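PDB 2FON: peroxisomal acyl-CoA oxidase 1A from Solanum lycopersicum, which probably catalyses the first step of peroxisomal fatty-acid beta-oxidation, using FAD to oxidise acyl-CoA to the 2-enoyl-CoA and passing the electrons to oxygen. Local coordinates for residues 182-187 and 263-268; 207-212 and 221-226. All blocks are in the same frame, centred on the assembly; numbering follows the deposited sequence.

Interaction 2 is nested along the chain inside the loop that interaction 1 closes, and the paired strands of both belong to one mixed sheet of the acyl-CoA dehydrogenase-type middle domain. Their centres lie 10 Å apart, and they meet through apolar side chains. F263 CZ reaches V207 CG2 at 3.8 Å, and I268 CD1 approaches V225 CG1 at 3.8 Å. V225 also presents CG2 to I183 CG1, 4.0 Å away, and is thus a common neighbour of both strands of interaction 1. The hairpin of 207-212 and 221-226 is nearer the cofactor: the Y208 side chain is about 7 Å from the bound FAD, against about 12 Å for that of F263.

Interaction 1 (182-187 and 263-268); sequences VIHSPT and FDHVRI
V266 O receives two donors from the opposing strand: I183 N at 2.6 Å, lying in the carbonyl plane, and, as a weaker CA-H...O contact, V182 CA at 3.2 Å. With the return bond from V266 N to I183 O, I183 and V266 form a hydrogen-bonded antiparallel pair, beside the non-hydrogen-bonded V182 and R267, in the mixed sheet of the middle domain. Beyond these pairs, H184 and S185 hold residues 263-265, where strand 258-263 gives way to 266-269. H184 CG is anti to the backbone nitrogen (chi1 -176°), carrying the ring across these residues, where ND1 accepts the H265 amide N at 3.2 Å, close to the imidazole plane. The H265 ring lies against one face of H184 as an offset stack, centroids 3.9 Å apart and planes at 30°, and H265 ND1 donates to D264 OD1 at 2.9 Å. With an alanine in place of H184, the H265 amide would probably lose this acceptor and the H265 ring its stacking partner. S185 grips F263 twice, N donating to F263 O and OG accepting from F263 N. On the I183 side of the sheet, I183 CG2 makes a CH-pi contact, 3.7 Å from the F263 ring centroid and 15° off the ring normal. On the other side, V182 CG2 sits 3.9 Å above the centre of the R267 guanidinium, whose NH1 forms a salt bridge with D175.

Interaction 2 (207-212 and 221-226); sequences VYARLI and NGFIVQ
The ring of Y208 settles over G222, where a CB would come 3.0 Å from Y208 CE2, so its close approach depends on the missing side chain: CE2 lies 3.5 Å from G222 CA, which comes under one ring face as a CH-pi contact. Y208 CG stands beside its own backbone nitrogen (chi1 -68°), which turns the ring across the neighbouring strand. The hydroxyl then extends past both segments to hydrogen-bond with Q132, while the ring meets that of Y154, an FAD-binding residue. Residues 207-212 and 221-226 form part of a beta hairpin, in which V207 with F223 and A209 with N221 are hydrogen-bonded antiparallel pairs flanking the non-hydrogen-bonded Y208 and G222. Two backbone bonds close each hydrogen-bonded pair, with V207 N to F223 O at 2.7 Å. On the face bearing V207, A209, N221 and F223, the F223 ring is the large bump, set edge-on to the partner strand: V207 O lies in its plane, 3.3 Å from F223 CD1, and L211 CB is near that plane, 4.4 Å from F223 CZ. A209 CB makes an apolar contact to one side of the ring plane, 4.2 Å from F223 CE1. N221 ND2 passes 4.1 Å from L211 CB and hydrogen-bonds back to G219 O. At the other end, V207 CG2 meets V225 CG2 at 3.7 Å, the side chains crossing at a slant.

Interaction 1 (182-187 and 263-268)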
loop_
_atom_site.group_PDB
_atom_site.type_symbol
_atom_site.label_atom_id
_atom_site.label_comp_id
_atom_site.label_asym_id
_atom_site.label_seq_id
_atom_site.Cartn_x
_atom_site.Cartn_y
_atom_site.Cartn_z
ATOM N N VAL B 182 -35.607 9.395 -23.851
ATOM C CA VAL B 182 -34.834 10.578 -23.405
ATOM C C VAL B 182 -33.890 10.203 -22.249
ATOM O O VAL B 182 -34.362 9.865 -21.169
ATOM C CB VAL B 182 -35.761 11.720 -22.858
ATOM C CG1 VAL B 182 -35.008 13.008 -22.689
ATOM C CG2 VAL B 182 -36.977 11.949 -23.771
ATOM N N ILE B 183 -32.578 10.260 -22.458
ATOM C CA ILE B 183 -31.642 10.042 -21.377
ATOM C C ILE B 183 -31.354 11.398 -20.713
ATOM O O ILE B 183 -30.941 12.332 -21.354
ATOM C CB ILE B 183 -30.293 9.411 -21.917
ATOM C CG1 ILE B 183 -30.560 8.166 -22.791
ATOM C CG2 ILE B 183 -29.318 9.056 -20.789
ATOM C CD1 ILE B 183 -31.357 7.062 -22.058
ATOM N N HIS B 184 -31.567 11.501 -19.421
ATOM C CA HIS B 184 -31.322 12.728 -18.735
ATOM C C HIS B 184 -30.565 12.535 -17.405
ATOM O O HIS B 184 -30.791 11.543 -16.687
ATOM C CB HIS B 184 -32.643 13.384 -18.478
ATOM C CG HIS B 184 -32.524 14.731 -17.845
ATOM N ND1 HIS B 184 -31.952 15.805 -18.492
ATOM C CD2 HIS B 184 -32.896 15.177 -16.620
ATOM C CE1 HIS B 184 -31.967 16.851 -17.685
ATOM N NE2 HIS B 184 -32.538 16.500 -16.548
ATOM N N SER B 185 -29.661 13.474 -17.096
ATOM C CA SER B 185 -28.924 13.492 -15.843
ATOM C C SER B 185 -29.631 14.514 -14.960
ATOM O O SER B 185 -29.411 15.715 -15.031
ATOM C CB SER B 185 -27.463 13.852 -16.075
ATOM O OG SER B 185 -26.862 13.002 -17.062
ATOM N N PRO B 186 -30.485 14.055 -14.069
ATOM C CA PRO B 186 -31.211 15.116 -13.377
ATOM C C PRO B 186 -30.291 15.961 -12.474
ATOM O O PRO B 186 -30.615 17.077 -12.202
ATOM C CB PRO B 186 -32.184 14.336 -12.509
ATOM C CG PRO B 186 -31.359 13.018 -12.204
ATOM C CD PRO B 186 -30.784 12.713 -13.546
ATOM N N THR B 187 -29.185 15.428 -11.956
ATOM C CA THR B 187 -28.423 16.196 -10.965
ATOM C C THR B 187 -26.932 16.115 -11.243
ATOM O O THR B 187 -26.467 15.184 -11.889
ATOM C CB THR B 187 -28.581 15.602 -9.527
ATOM O OG1 THR B 187 -28.150 14.217 -9.540
ATOM C CG2 THR B 187 -29.989 15.729 -9.004
ATOM N N PHE B 263 -25.928 14.307 -19.298
ATOM C CA PHE B 263 -26.849 14.399 -20.415
ATOM C C PHE B 263 -27.924 15.428 -20.136
ATOM O O PHE B 263 -28.471 15.462 -19.008
ATOM C CB PHE B 263 -27.618 13.086 -20.593
ATOM C CG PHE B 263 -26.803 11.940 -21.026
ATOM C CD1 PHE B 263 -26.353 11.033 -20.110
ATOM C CD2 PHE B 263 -26.549 11.725 -22.392
ATOM C CE1 PHE B 263 -25.632 9.945 -20.527
ATOM C CE2 PHE B 263 -25.858 10.638 -22.839
ATOM C CZ PHE B 263 -25.383 9.751 -21.913
ATOM N N ASP B 264 -28.315 16.179 -21.189
ATOM C CA ASP B 264 -29.436 17.112 -21.127
ATOM C C ASP B 264 -30.502 16.663 -22.113
ATOM O O ASP B 264 -30.534 17.122 -23.263
ATOM C CB ASP B 264 -28.929 18.503 -21.449
ATOM C CG ASP B 264 -29.979 19.591 -21.293
ATOM O OD1 ASP B 264 -31.129 19.332 -20.838
ATOM O OD2 ASP B 264 -29.639 20.749 -21.639
ATOM N N HIS B 265 -31.396 15.785 -21.663
ATOM C CA HIS B 265 -32.487 15.282 -22.503
ATOM C C HIS B 265 -31.969 14.785 -23.837
ATOM O O HIS B 265 -32.308 15.267 -24.874
ATOM C CB HIS B 265 -33.598 16.334 -22.663
ATOM C CG HIS B 265 -34.154 16.816 -21.356
ATOM N ND1 HIS B 265 -33.577 17.840 -20.632
ATOM C CD2 HIS B 265 -35.211 16.392 -20.625
ATOM C CE1 HIS B 265 -34.274 18.047 -19.528
ATOM N NE2 HIS B 265 -35.261 17.172 -19.493
ATOM N N VAL B 266 -31.110 13.798 -23.807
ATOM C CA VAL B 266 -30.575 13.300 -25.033
ATOM C C VAL B 266 -31.516 12.254 -25.532
ATOM O O VAL B 266 -32.010 11.423 -24.749
ATOM C CB VAL B 266 -29.213 12.764 -24.864
ATOM C CG1 VAL B 266 -28.862 11.853 -26.017
ATOM C CG2 VAL B 266 -28.275 13.935 -24.795
ATOM N N ARG B 267 -31.782 12.331 -26.837
ATOM C CA ARG B 267 -32.797 11.536 -27.435
ATOM C C ARG B 267 -32.225 10.424 -28.233
ATOM O O ARG B 267 -31.277 10.618 -29.024
ATOM C CB ARG B 267 -33.730 12.412 -28.234
ATOM C CG ARG B 267 -34.931 12.778 -27.413
ATOM C CD ARG B 267 -35.606 13.933 -27.991
ATOM N NE ARG B 267 -36.282 14.643 -26.915
ATOM C CZ ARG B 267 -37.576 14.543 -26.639
ATOM N NH1 ARG B 267 -38.358 13.763 -27.380
ATOM N NH2 ARG B 267 -38.069 15.226 -25.610
ATOM N N ILE B 268 -32.783 9.241 -27.998
ATOM C CA ILE B 268 -32.242 8.002 -28.542
ATOM C C ILE B 268 -33.409 7.164 -29.189
ATOM O O ILE B 268 -34.559 7.301 -28.793
ATOM C CB ILE B 268 -31.415 7.386 -27.361
ATOM C CG1 ILE B 268 -29.905 7.417 -27.639
ATOM C CG2 ILE B 268 -31.954 6.049 -26.780
ATOM C CD1 ILE B 268 -29.352 8.759 -28.229
#

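Interaction 2 (207-212 and 221-226)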
loop_
_atom_site.group_PDB
_atom_site.type_symbol
_atom_site.label_atom_id
_atom_site.label_comp_id
_atom_site.label_asym_id
_atom_site.label_seq_id
_atom_site.Cartn_x
_atom_site.Cartn_y
_atom_site.Cartn_z
ATOM N N VAL B 207 -25.078 3.038 -21.634
ATOM C CA VAL B 207 -25.394 3.893 -20.484
ATOM C C VAL B 207 -26.442 3.171 -19.676
ATOM O O VAL B 207 -27.549 2.944 -20.152
ATOM C CB VAL B 207 -26.024 5.216 -20.979
ATOM C CG1 VAL B 207 -26.536 6.073 -19.859
ATOM C CG2 VAL B 207 -25.036 5.979 -21.800
ATOM N N TYR B 208 -26.090 2.785 -18.462
ATOM C CA TYR B 208 -27.090 2.339 -17.456
ATOM C C TYR B 208 -27.939 3.503 -16.867
ATOM O O TYR B 208 -27.412 4.526 -16.489
ATOM C CB TYR B 208 -26.416 1.417 -16.411
ATOM C CG TYR B 208 -26.046 0.164 -17.132
ATOM C CD1 TYR B 208 -24.811 0.038 -17.788
ATOM C CD2 TYR B 208 -26.996 -0.843 -17.316
ATOM C CE1 TYR B 208 -24.526 -1.114 -18.545
ATOM C CE2 TYR B 208 -26.725 -1.967 -18.052
ATOM C CZ TYR B 208 -25.506 -2.103 -18.664
ATOM O OH TYR B 208 -25.296 -3.257 -19.396
ATOM N N ALA B 209 -29.249 3.342 -16.847
ATOM C CA ALA B 209 -30.175 4.369 -16.363
ATOM C C ALA B 209 -31.480 3.723 -15.924
ATOM O O ALA B 209 -31.778 2.560 -16.267
ATOM C CB ALA B 209 -30.450 5.390 -17.447
ATOM N N ARG B 210 -32.266 4.460 -15.158
ATOM C CA ARG B 210 -33.503 3.890 -14.661
ATOM C C ARG B 210 -34.499 4.050 -15.786
ATOM O O ARG B 210 -34.722 5.166 -16.249
ATOM C CB ARG B 210 -34.037 4.603 -13.415
ATOM C CG ARG B 210 -33.028 5.069 -12.371
ATOM C CD ARG B 210 -33.778 5.482 -11.066
ATOM N NE ARG B 210 -34.348 4.259 -10.494
ATOM C CZ ARG B 210 -33.632 3.315 -9.879
ATOM N NH1 ARG B 210 -32.326 3.489 -9.677
ATOM N NH2 ARG B 210 -34.221 2.200 -9.454
ATOM N N LEU B 211 -35.102 2.957 -16.222
ATOM C CA LEU B 211 -36.157 3.026 -17.215
ATOM C C LEU B 211 -37.491 3.557 -16.619
ATOM O O LEU B 211 -38.051 2.954 -15.685
ATOM C CB LEU B 211 -36.333 1.664 -17.929
ATOM C CG LEU B 211 -37.503 1.506 -18.896
ATOM C CD1 LEU B 211 -37.472 2.495 -20.048
ATOM C CD2 LEU B 211 -37.510 0.106 -19.435
ATOM N N ILE B 212 -37.957 4.686 -17.158
ATOM C CA ILE B 212 -39.242 5.273 -16.821
ATOM C C ILE B 212 -40.157 5.204 -18.068
ATOM O O ILE B 212 -39.911 5.843 -19.104
ATOM C CB ILE B 212 -39.094 6.776 -16.399
ATOM C CG1 ILE B 212 -38.031 6.974 -15.290
ATOM C CG2 ILE B 212 -40.460 7.404 -16.066
ATOM C CD1 ILE B 212 -38.194 6.054 -14.114
ATOM N N ASN B 221 -31.521 -0.179 -16.691
ATOM C CA ASN B 221 -31.195 -0.872 -17.926
ATOM C C ASN B 221 -30.109 -0.248 -18.749
ATOM O O ASN B 221 -29.648 0.838 -18.468
ATOM C CB ASN B 221 -32.404 -0.981 -18.797
ATOM C CG ASN B 221 -33.366 -1.987 -18.298
ATOM O OD1 ASN B 221 -33.501 -3.068 -18.860
ATOM N ND2 ASN B 221 -34.056 -1.644 -17.228
ATOM N N GLY B 222 -29.701 -0.955 -19.792
ATOM C CA GLY B 222 -28.559 -0.538 -20.605
ATOM C C GLY B 222 -29.066 0.105 -21.866
ATOM O O GLY B 222 -29.936 -0.453 -22.508
ATOM N N PHE B 223 -28.527 1.264 -22.219
ATOM C CA PHE B 223 -28.890 1.913 -23.460
ATOM C C PHE B 223 -27.666 2.220 -24.287
ATOM O O PHE B 223 -26.654 2.698 -23.767
ATOM C CB PHE B 223 -29.632 3.192 -23.162
ATOM C CG PHE B 223 -30.835 2.978 -22.330
ATOM C CD1 PHE B 223 -30.718 2.710 -20.976
ATOM C CD2 PHE B 223 -32.095 2.999 -22.901
ATOM C CE1 PHE B 223 -31.843 2.499 -20.203
ATOM C CE2 PHE B 223 -33.235 2.794 -22.152
ATOM C CZ PHE B 223 -33.123 2.538 -20.805
ATOM N N ILE B 224 -27.751 1.923 -25.573
ATOM C CA ILE B 224 -26.699 2.281 -26.499
ATOM C C ILE B 224 -26.903 3.713 -26.973
ATOM O O ILE B 224 -27.705 3.953 -27.866
ATOM C CB ILE B 224 -26.694 1.364 -27.712
ATOM C CG1 ILE B 224 -26.621 -0.091 -27.275
ATOM C CG2 ILE B 224 -25.529 1.717 -28.641
ATOM C CD1 ILE B 224 -26.866 -1.069 -28.431
ATOM N N VAL B 225 -26.149 4.637 -26.391
ATOM C CA VAL B 225 -26.189 6.046 -26.738
ATOM C C VAL B 225 -24.902 6.482 -27.448
ATOM O O VAL B 225 -23.825 6.359 -26.896
ATOM C CB VAL B 225 -26.313 6.919 -25.471
ATOM C CG1 VAL B 225 -26.424 8.360 -25.840
ATOM C CG2 VAL B 225 -27.452 6.477 -24.581
ATOM N N GLN B 226 -25.029 6.989 -28.668
ATOM C CA GLN B 226 -23.957 7.644 -29.403
ATOM C C GLN B 226 -23.566 8.960 -28.721
ATOM O O GLN B 226 -24.429 9.825 -28.490
ATOM C CB GLN B 226 -24.400 7.939 -30.842
ATOM C CG GLN B 226 -23.210 8.071 -31.783
ATOM C CD GLN B 226 -23.520 8.685 -33.137
ATOM O OE1 GLN B 226 -24.436 8.267 -33.826
ATOM N NE2 GLN B 226 -22.711 9.648 -33.543
#